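Local coordinates for protein endo-b-1,4-glucanase (Nasutitermes takasagoensis, PDB 1KS8) that probably cleaves internal beta-1,4-glucosidic linkages in cellulose and related beta-glucans, as a family 9 glycosyl hydrolase, at residues A[212-224]-A[253-267]. Numbering follows the deposited sequence.
Sequences RDELVWAAAWLYR and WDSKVSGVQVLLAKL
W217 lies with the aliphatic CD of K256 over one face of its indole and NE1 of W221 over the opposite face. W221 takes L263 CD1 over a face, 3.6 Å from the centroid of its five-membered ring, while W217 CD2 meets its edge in plane. L263 is a knob, seated in a hole made by W217, A220, W221 and R224. CG of W217 stands anti to its backbone N (chi1 178°), and the indole reaches the partner helix with CZ3 3.4 Å from C of G259. With an alanine at W217, the K256 chain would probably lose the face it lies on and E154 the indole N-H it accepts. K256 bends at chi3 and chi4, bringing NZ to 2.8 Å from E214 OE2, on that oxygen's syn lone pair, in a salt bridge; E154 gives the same ammonium a second carboxylate. K256 N donates a nearly straight bond (168°) to D213 OD2, 3.2 Å away. D213, E214 and D254, with D210, are calcium ligands in this protein, though no calcium is bound in this model, and the helical segments 212-224 and 257-267, running 28° apart, belong to the (alpha/alpha)6 barrel of family 9.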
ATOM      1  N   ARG A 212       9.574  15.949  -1.314  1.00 14.13           N
ATOM      2  CA  ARG A 212      10.649  16.027  -0.332  1.00 15.97           C
ATOM      3  C   ARG A 212      10.618  15.000   0.801  1.00 14.87           C
ATOM      4  O   ARG A 212      11.671  14.525   1.228  1.00 14.78           O
ATOM      5  CB  ARG A 212      10.719  17.451   0.222  1.00 16.45           C
ATOM      6  CG  ARG A 212      11.075  18.459  -0.861  1.00 19.87           C
ATOM      7  CD  ARG A 212      10.995  19.899  -0.384  1.00 21.24           C
ATOM      8  NE  ARG A 212      11.324  20.828  -1.464  1.00 24.64           N
ATOM      9  CZ  ARG A 212      10.624  20.950  -2.590  1.00 25.73           C
ATOM     10  NH1 ARG A 212       9.547  20.201  -2.788  1.00 25.59           N
ATOM     11  NH2 ARG A 212      11.006  21.813  -3.521  1.00 26.35           N
ATOM     12  N   ASP A 213       9.434  14.637   1.286  1.00 14.81           N
ATOM     13  CA  ASP A 213       9.371  13.654   2.365  1.00 14.71           C
ATOM     14  C   ASP A 213       9.840  12.279   1.888  1.00 13.42           C
ATOM     15  O   ASP A 213      10.344  11.478   2.677  1.00 13.86           O
ATOM     16  CB  ASP A 213       7.950  13.569   2.943  1.00 17.16           C
ATOM     17  CG  ASP A 213       6.924  13.124   1.926  1.00 19.39           C
ATOM     18  OD1 ASP A 213       6.928  13.659   0.801  1.00 21.10           O
ATOM     19  OD2 ASP A 213       6.099  12.244   2.257  1.00 22.60           O
ATOM     20  N   GLU A 214       9.691  12.017   0.591  1.00 14.02           N
ATOM     21  CA  GLU A 214      10.113  10.744   0.011  1.00 12.60           C
ATOM     22  C   GLU A 214      11.626  10.567   0.050  1.00 12.57           C
ATOM     23  O   GLU A 214      12.126   9.455   0.223  1.00 11.92           O
ATOM     24  CB  GLU A 214       9.637  10.632  -1.439  1.00 13.83           C
ATOM     25  CG  GLU A 214       8.143  10.426  -1.595  1.00 18.43           C
ATOM     26  CD  GLU A 214       7.660   9.184  -0.884  1.00 21.74           C
ATOM     27  OE1 GLU A 214       8.367   8.155  -0.947  1.00 21.72           O
ATOM     28  OE2 GLU A 214       6.575   9.233  -0.268  1.00 25.79           O
ATOM     29  N   LEU A 215      12.358  11.660  -0.129  1.00 12.00           N
ATOM     30  CA  LEU A 215      13.815  11.596  -0.101  1.00 12.14           C
ATOM     31  C   LEU A 215      14.296  11.204   1.296  1.00 11.32           C
ATOM     32  O   LEU A 215      15.228  10.414   1.445  1.00 11.53           O
ATOM     33  CB  LEU A 215      14.413  12.945  -0.515  1.00 12.65           C
ATOM     34  CG  LEU A 215      14.194  13.327  -1.983  1.00 12.63           C
ATOM     35  CD1 LEU A 215      14.720  14.733  -2.239  1.00 13.99           C
ATOM     36  CD2 LEU A 215      14.897  12.319  -2.882  1.00 14.24           C
ATOM     37  N   VAL A 216      13.646  11.752   2.318  1.00 11.43           N
ATOM     38  CA  VAL A 216      14.006  11.445   3.699  1.00 10.74           C
ATOM     39  C   VAL A 216      13.615  10.002   4.022  1.00  9.60           C
ATOM     40  O   VAL A 216      14.372   9.265   4.651  1.00  9.86           O
ATOM     41  CB  VAL A 216      13.281  12.391   4.686  1.00 11.51           C
ATOM     42  CG1 VAL A 216      13.713  12.086   6.108  1.00 11.62           C
ATOM     43  CG2 VAL A 216      13.582  13.846   4.337  1.00 13.28           C
ATOM     44  N   TRP A 217      12.422   9.616   3.582  1.00 10.33           N
ATOM     45  CA  TRP A 217      11.884   8.273   3.789  1.00 10.09           C
ATOM     46  C   TRP A 217      12.823   7.236   3.167  1.00  9.79           C
ATOM     47  O   TRP A 217      13.203   6.259   3.816  1.00 10.28           O
ATOM     48  CB  TRP A 217      10.489   8.220   3.149  1.00 10.06           C
ATOM     49  CG  TRP A 217       9.727   6.913   3.177  1.00  9.99           C
ATOM     50  CD1 TRP A 217       9.267   6.224   2.086  1.00  9.51           C
ATOM     51  CD2 TRP A 217       9.186   6.239   4.327  1.00 10.60           C
ATOM     52  NE1 TRP A 217       8.470   5.179   2.481  1.00  9.79           N
ATOM     53  CE2 TRP A 217       8.401   5.162   3.850  1.00  9.86           C
ATOM     54  CE3 TRP A 217       9.283   6.442   5.711  1.00 11.82           C
ATOM     55  CZ2 TRP A 217       7.715   4.294   4.707  1.00 10.62           C
ATOM     56  CZ3 TRP A 217       8.598   5.575   6.566  1.00 10.26           C
ATOM     57  CH2 TRP A 217       7.825   4.516   6.058  1.00 10.36           C
ATOM     58  N   ALA A 218      13.205   7.461   1.912  1.00 10.43           N
ATOM     59  CA  ALA A 218      14.102   6.551   1.205  1.00 10.43           C
ATOM     60  C   ALA A 218      15.472   6.473   1.879  1.00 10.33           C
ATOM     61  O   ALA A 218      16.031   5.387   2.049  1.00 10.80           O
ATOM     62  CB  ALA A 218      14.259   6.997  -0.247  1.00 10.84           C
ATOM     63  N   ALA A 219      16.012   7.626   2.261  1.00 11.28           N
ATOM     64  CA  ALA A 219      17.317   7.664   2.912  1.00 11.21           C
ATOM     65  C   ALA A 219      17.282   6.897   4.228  1.00 10.23           C
ATOM     66  O   ALA A 219      18.210   6.155   4.548  1.00 10.98           O
ATOM     67  CB  ALA A 219      17.745   9.109   3.157  1.00 11.42           C
ATOM     68  N   ALA A 220      16.208   7.074   4.990  1.00 10.28           N
ATOM     69  CA  ALA A 220      16.074   6.383   6.266  1.00 11.09           C
ATOM     70  C   ALA A 220      16.034   4.872   6.066  1.00 10.52           C
ATOM     71  O   ALA A 220      16.698   4.127   6.785  1.00 10.75           O
ATOM     72  CB  ALA A 220      14.819   6.855   6.990  1.00 11.21           C
ATOM     73  N   TRP A 221      15.256   4.414   5.089  1.00 10.83           N
ATOM     74  CA  TRP A 221      15.168   2.983   4.821  1.00 10.25           C
ATOM     75  C   TRP A 221      16.498   2.415   4.342  1.00  9.83           C
ATOM     76  O   TRP A 221      16.872   1.302   4.712  1.00 11.47           O
ATOM     77  CB  TRP A 221      14.061   2.691   3.802  1.00  9.97           C
ATOM     78  CG  TRP A 221      12.720   2.544   4.455  1.00  9.17           C
ATOM     79  CD1 TRP A 221      11.685   3.436   4.431  1.00  9.19           C
ATOM     80  CD2 TRP A 221      12.294   1.457   5.282  1.00  9.79           C
ATOM     81  NE1 TRP A 221      10.638   2.970   5.196  1.00  9.26           N
ATOM     82  CE2 TRP A 221      10.988   1.756   5.729  1.00  9.19           C
ATOM     83  CE3 TRP A 221      12.893   0.256   5.690  1.00 10.13           C
ATOM     84  CZ2 TRP A 221      10.269   0.897   6.568  1.00 10.05           C
ATOM     85  CZ3 TRP A 221      12.177  -0.597   6.523  1.00 10.03           C
ATOM     86  CH2 TRP A 221      10.879  -0.271   6.953  1.00  9.71           C
ATOM     87  N   LEU A 222      17.216   3.178   3.525  1.00 11.49           N
ATOM     88  CA  LEU A 222      18.513   2.720   3.043  1.00 11.72           C
ATOM     89  C   LEU A 222      19.491   2.599   4.203  1.00 12.40           C
ATOM     90  O   LEU A 222      20.310   1.686   4.235  1.00 12.42           O
ATOM     91  CB  LEU A 222      19.054   3.669   1.974  1.00 11.85           C
ATOM     92  CG  LEU A 222      18.547   3.325   0.571  1.00 13.12           C
ATOM     93  CD1 LEU A 222      18.858   4.453  -0.388  1.00 15.28           C
ATOM     94  CD2 LEU A 222      19.186   2.017   0.112  1.00 12.84           C
ATOM     95  N   TYR A 223      19.405   3.515   5.162  1.00 12.57           N
ATOM     96  CA  TYR A 223      20.289   3.440   6.318  1.00 13.92           C
ATOM     97  C   TYR A 223      19.978   2.159   7.088  1.00 13.66           C
ATOM     98  O   TYR A 223      20.879   1.422   7.485  1.00 15.13           O
ATOM     99  CB  TYR A 223      20.092   4.642   7.243  1.00 14.71           C
ATOM    100  CG  TYR A 223      20.835   4.502   8.552  1.00 16.72           C
ATOM    101  CD1 TYR A 223      22.224   4.366   8.578  1.00 17.44           C
ATOM    102  CD2 TYR A 223      20.149   4.478   9.767  1.00 18.47           C
ATOM    103  CE1 TYR A 223      22.911   4.209   9.780  1.00 19.50           C
ATOM    104  CE2 TYR A 223      20.827   4.322  10.975  1.00 19.75           C
ATOM    105  CZ  TYR A 223      22.206   4.187  10.973  1.00 20.52           C
ATOM    106  OH  TYR A 223      22.880   4.027  12.164  1.00 22.59           O
ATOM    107  N   ARG A 224      18.694   1.895   7.294  1.00 12.88           N
ATOM    108  CA  ARG A 224      18.280   0.706   8.021  1.00 13.11           C
ATOM    109  C   ARG A 224      18.747  -0.576   7.337  1.00 13.30           C
ATOM    110  O   ARG A 224      19.118  -1.542   8.001  1.00 14.65           O
ATOM    111  CB  ARG A 224      16.754   0.683   8.165  1.00 12.86           C
ATOM    112  CG  ARG A 224      16.238  -0.456   9.025  1.00 12.77           C
ATOM    113  CD  ARG A 224      14.731  -0.398   9.193  1.00 13.78           C
ATOM    114  NE  ARG A 224      14.288  -1.312  10.239  1.00 13.79           N
ATOM    115  CZ  ARG A 224      13.076  -1.298  10.780  1.00 13.69           C
ATOM    116  NH1 ARG A 224      12.175  -0.416  10.369  1.00 12.41           N
ATOM    117  NH2 ARG A 224      12.776  -2.150  11.751  1.00 13.66           N
ATOM    118  N   TRP A 253      -0.095   7.230   0.991  1.00 15.20           N
ATOM    119  CA  TRP A 253       0.726   7.032  -0.195  1.00 16.41           C
ATOM    120  C   TRP A 253       1.409   8.314  -0.668  1.00 18.18           C
ATOM    121  O   TRP A 253       2.500   8.258  -1.228  1.00 18.49           O
ATOM    122  CB  TRP A 253      -0.110   6.456  -1.347  1.00 15.78           C
ATOM    123  CG  TRP A 253      -1.227   7.348  -1.795  1.00 14.98           C
ATOM    124  CD1 TRP A 253      -2.505   7.367  -1.314  1.00 15.71           C
ATOM    125  CD2 TRP A 253      -1.152   8.395  -2.772  1.00 16.25           C
ATOM    126  NE1 TRP A 253      -3.229   8.361  -1.927  1.00 17.69           N
ATOM    127  CE2 TRP A 253      -2.424   9.007  -2.826  1.00 15.56           C
ATOM    128  CE3 TRP A 253      -0.133   8.876  -3.605  1.00 15.75           C
ATOM    129  CZ2 TRP A 253      -2.706  10.080  -3.681  1.00 16.74           C
ATOM    130  CZ3 TRP A 253      -0.414   9.946  -4.458  1.00 16.33           C
ATOM    131  CH2 TRP A 253      -1.691  10.532  -4.486  1.00 15.15           C
ATOM    132  N   ASP A 254       0.779   9.465  -0.438  1.00 19.89           N
ATOM    133  CA  ASP A 254       1.346  10.739  -0.886  1.00 22.65           C
ATOM    134  C   ASP A 254       2.045  11.584   0.176  1.00 23.55           C
ATOM    135  O   ASP A 254       2.760  12.530  -0.155  1.00 23.97           O
ATOM    136  CB  ASP A 254       0.264  11.592  -1.561  1.00 25.23           C
ATOM    137  CG  ASP A 254      -0.880  11.937  -0.629  1.00 28.12           C
ATOM    138  OD1 ASP A 254      -1.726  12.770  -1.016  1.00 32.81           O
ATOM    139  OD2 ASP A 254      -0.941  11.374   0.485  1.00 31.61           O
ATOM    140  N   SER A 255       1.831  11.259   1.443  1.00 22.61           N
ATOM    141  CA  SER A 255       2.458  12.003   2.529  1.00 24.28           C
ATOM    142  C   SER A 255       2.627  11.069   3.710  1.00 24.63           C
ATOM    143  O   SER A 255       1.647  10.544   4.240  1.00 26.46           O
ATOM    144  CB  SER A 255       1.594  13.199   2.931  1.00 25.95           C
ATOM    145  OG  SER A 255       2.236  13.974   3.930  1.00 28.60           O
ATOM    146  N   LYS A 256       3.870  10.865   4.128  1.00 24.09           N
ATOM    147  CA  LYS A 256       4.143   9.966   5.237  1.00 23.42           C
ATOM    148  C   LYS A 256       5.094  10.547   6.272  1.00 21.07           C
ATOM    149  O   LYS A 256       6.010   9.869   6.739  1.00 19.89           O
ATOM    150  CB  LYS A 256       4.701   8.653   4.695  1.00 24.68           C
ATOM    151  CG  LYS A 256       5.857   8.837   3.729  1.00 26.75           C
ATOM    152  CD  LYS A 256       6.254   7.520   3.090  1.00 27.44           C
ATOM    153  CE  LYS A 256       5.107   6.905   2.303  1.00 26.83           C
ATOM    154  NZ  LYS A 256       4.663   7.777   1.181  1.00 29.92           N
ATOM    155  N   VAL A 257       4.862  11.802   6.638  1.00 19.29           N
ATOM    156  CA  VAL A 257       5.691  12.473   7.630  1.00 18.47           C
ATOM    157  C   VAL A 257       5.752  11.666   8.925  1.00 15.52           C
ATOM    158  O   VAL A 257       6.819  11.516   9.518  1.00 14.61           O
ATOM    159  CB  VAL A 257       5.146  13.884   7.938  1.00 20.58           C
ATOM    160  CG1 VAL A 257       6.027  14.570   8.964  1.00 21.42           C
ATOM    161  CG2 VAL A 257       5.082  14.704   6.655  1.00 22.86           C
ATOM    162  N   SER A 258       4.611  11.142   9.366  1.00 15.31           N
ATOM    163  CA  SER A 258       4.579  10.358  10.597  1.00 13.87           C
ATOM    164  C   SER A 258       5.358   9.056  10.453  1.00 12.54           C
ATOM    165  O   SER A 258       5.941   8.563  11.418  1.00 13.28           O
ATOM    166  CB  SER A 258       3.136  10.058  11.005  1.00 15.26           C
ATOM    167  OG  SER A 258       2.475  11.239  11.423  1.00 16.49           O
ATOM    168  N   GLY A 259       5.355   8.493   9.249  1.00 11.79           N
ATOM    169  CA  GLY A 259       6.096   7.268   9.016  1.00 11.87           C
ATOM    170  C   GLY A 259       7.576   7.571   9.143  1.00 10.90           C
ATOM    171  O   GLY A 259       8.316   6.840   9.797  1.00 10.70           O
ATOM    172  N   VAL A 260       8.002   8.665   8.519  1.00 10.77           N
ATOM    173  CA  VAL A 260       9.399   9.088   8.564  1.00 11.06           C
ATOM    174  C   VAL A 260       9.831   9.330  10.005  1.00 10.24           C
ATOM    175  O   VAL A 260      10.895   8.885  10.435  1.00 10.29           O
ATOM    176  CB  VAL A 260       9.610  10.395   7.764  1.00 10.54           C
ATOM    177  CG1 VAL A 260      10.988  10.974   8.053  1.00 13.81           C
ATOM    178  CG2 VAL A 260       9.461  10.120   6.277  1.00 12.83           C
ATOM    179  N   GLN A 261       8.989  10.034  10.749  1.00 10.58           N
ATOM    180  CA  GLN A 261       9.279  10.357  12.137  1.00 11.91           C
ATOM    181  C   GLN A 261       9.368   9.149  13.067  1.00 10.94           C
ATOM    182  O   GLN A 261      10.295   9.051  13.871  1.00 11.61           O
ATOM    183  CB  GLN A 261       8.239  11.354  12.646  1.00 13.11           C
ATOM    184  CG  GLN A 261       8.405  12.729  12.012  1.00 14.39           C
ATOM    185  CD  GLN A 261       7.174  13.604  12.131  1.00 16.14           C
ATOM    186  OE1 GLN A 261       7.224  14.802  11.845  1.00 20.57           O
ATOM    187  NE2 GLN A 261       6.060  13.013  12.542  1.00 14.25           N
ATOM    188  N   VAL A 262       8.424   8.220  12.966  1.00 11.29           N
ATOM    189  CA  VAL A 262       8.478   7.058  13.839  1.00 11.80           C
ATOM    190  C   VAL A 262       9.632   6.143  13.425  1.00 12.21           C
ATOM    191  O   VAL A 262      10.216   5.452  14.259  1.00 13.70           O
ATOM    192  CB  VAL A 262       7.124   6.288  13.845  1.00 12.80           C
ATOM    193  CG1 VAL A 262       6.959   5.475  12.574  1.00 13.93           C
ATOM    194  CG2 VAL A 262       7.035   5.407  15.080  1.00 14.52           C
ATOM    195  N   LEU A 263       9.978   6.165  12.140  1.00 12.08           N
ATOM    196  CA  LEU A 263      11.080   5.350  11.633  1.00 12.64           C
ATOM    197  C   LEU A 263      12.401   5.926  12.154  1.00 12.60           C
ATOM    198  O   LEU A 263      13.229   5.199  12.703  1.00 14.22           O
ATOM    199  CB  LEU A 263      11.092   5.361  10.099  1.00 14.68           C
ATOM    200  CG  LEU A 263      11.572   4.119   9.334  1.00 19.41           C
ATOM    201  CD1 LEU A 263      12.032   4.554   7.947  1.00 15.53           C
ATOM    202  CD2 LEU A 263      12.702   3.416  10.061  1.00 19.07           C
ATOM    203  N   LEU A 264      12.597   7.230  11.975  1.00 12.57           N
ATOM    204  CA  LEU A 264      13.819   7.872  12.445  1.00 11.70           C
ATOM    205  C   LEU A 264      13.947   7.800  13.963  1.00 12.57           C
ATOM    206  O   LEU A 264      15.055   7.729  14.492  1.00 13.51           O
ATOM    207  CB  LEU A 264      13.880   9.333  11.977  1.00 12.47           C
ATOM    208  CG  LEU A 264      14.258   9.521  10.503  1.00 11.54           C
ATOM    209  CD1 LEU A 264      14.168  10.987  10.129  1.00 13.30           C
ATOM    210  CD2 LEU A 264      15.669   8.996  10.263  1.00 13.28           C
ATOM    211  N   ALA A 265      12.819   7.811  14.666  1.00 12.82           N
ATOM    212  CA  ALA A 265      12.853   7.722  16.120  1.00 12.79           C
ATOM    213  C   ALA A 265      13.476   6.381  16.505  1.00 13.79           C
ATOM    214  O   ALA A 265      14.281   6.301  17.432  1.00 14.69           O
ATOM    215  CB  ALA A 265      11.443   7.831  16.693  1.00 11.90           C
ATOM    216  N   LYS A 266      13.107   5.330  15.781  1.00 13.44           N
ATOM    217  CA  LYS A 266      13.635   3.999  16.059  1.00 14.35           C
ATOM    218  C   LYS A 266      15.101   3.862  15.661  1.00 15.76           C
ATOM    219  O   LYS A 266      15.896   3.258  16.383  1.00 16.74           O
ATOM    220  CB  LYS A 266      12.813   2.939  15.322  1.00 15.26           C
ATOM    221  CG  LYS A 266      13.260   1.509  15.596  1.00 17.76           C
ATOM    222  CD  LYS A 266      12.370   0.504  14.880  1.00 18.71           C
ATOM    223  CE  LYS A 266      12.696  -0.922  15.298  1.00 21.50           C
ATOM    224  NZ  LYS A 266      14.108  -1.286  15.004  1.00 25.52           N
ATOM    225  N   LEU A 267      15.457   4.430  14.515  1.00 14.73           N
ATOM    226  CA  LEU A 267      16.822   4.353  14.002  1.00 15.16           C
ATOM    227  C   LEU A 267      17.850   5.208  14.737  1.00 15.55           C
ATOM    228  O   LEU A 267      19.032   4.857  14.784  1.00 16.21           O
ATOM    229  CB  LEU A 267      16.841   4.727  12.516  1.00 15.57           C
ATOM    230  CG  LEU A 267      16.032   3.841  11.567  1.00 14.86           C
ATOM    231  CD1 LEU A 267      16.091   4.421  10.163  1.00 16.16           C
ATOM    232  CD2 LEU A 267      16.585   2.426  11.581  1.00 17.42           C
TER
HETATM  233  O   HOH W   1       5.183  12.782  -0.906  1.00 22.25           O
HETATM  234  O   HOH W   2      14.927  -3.669  12.915  1.00 33.27           O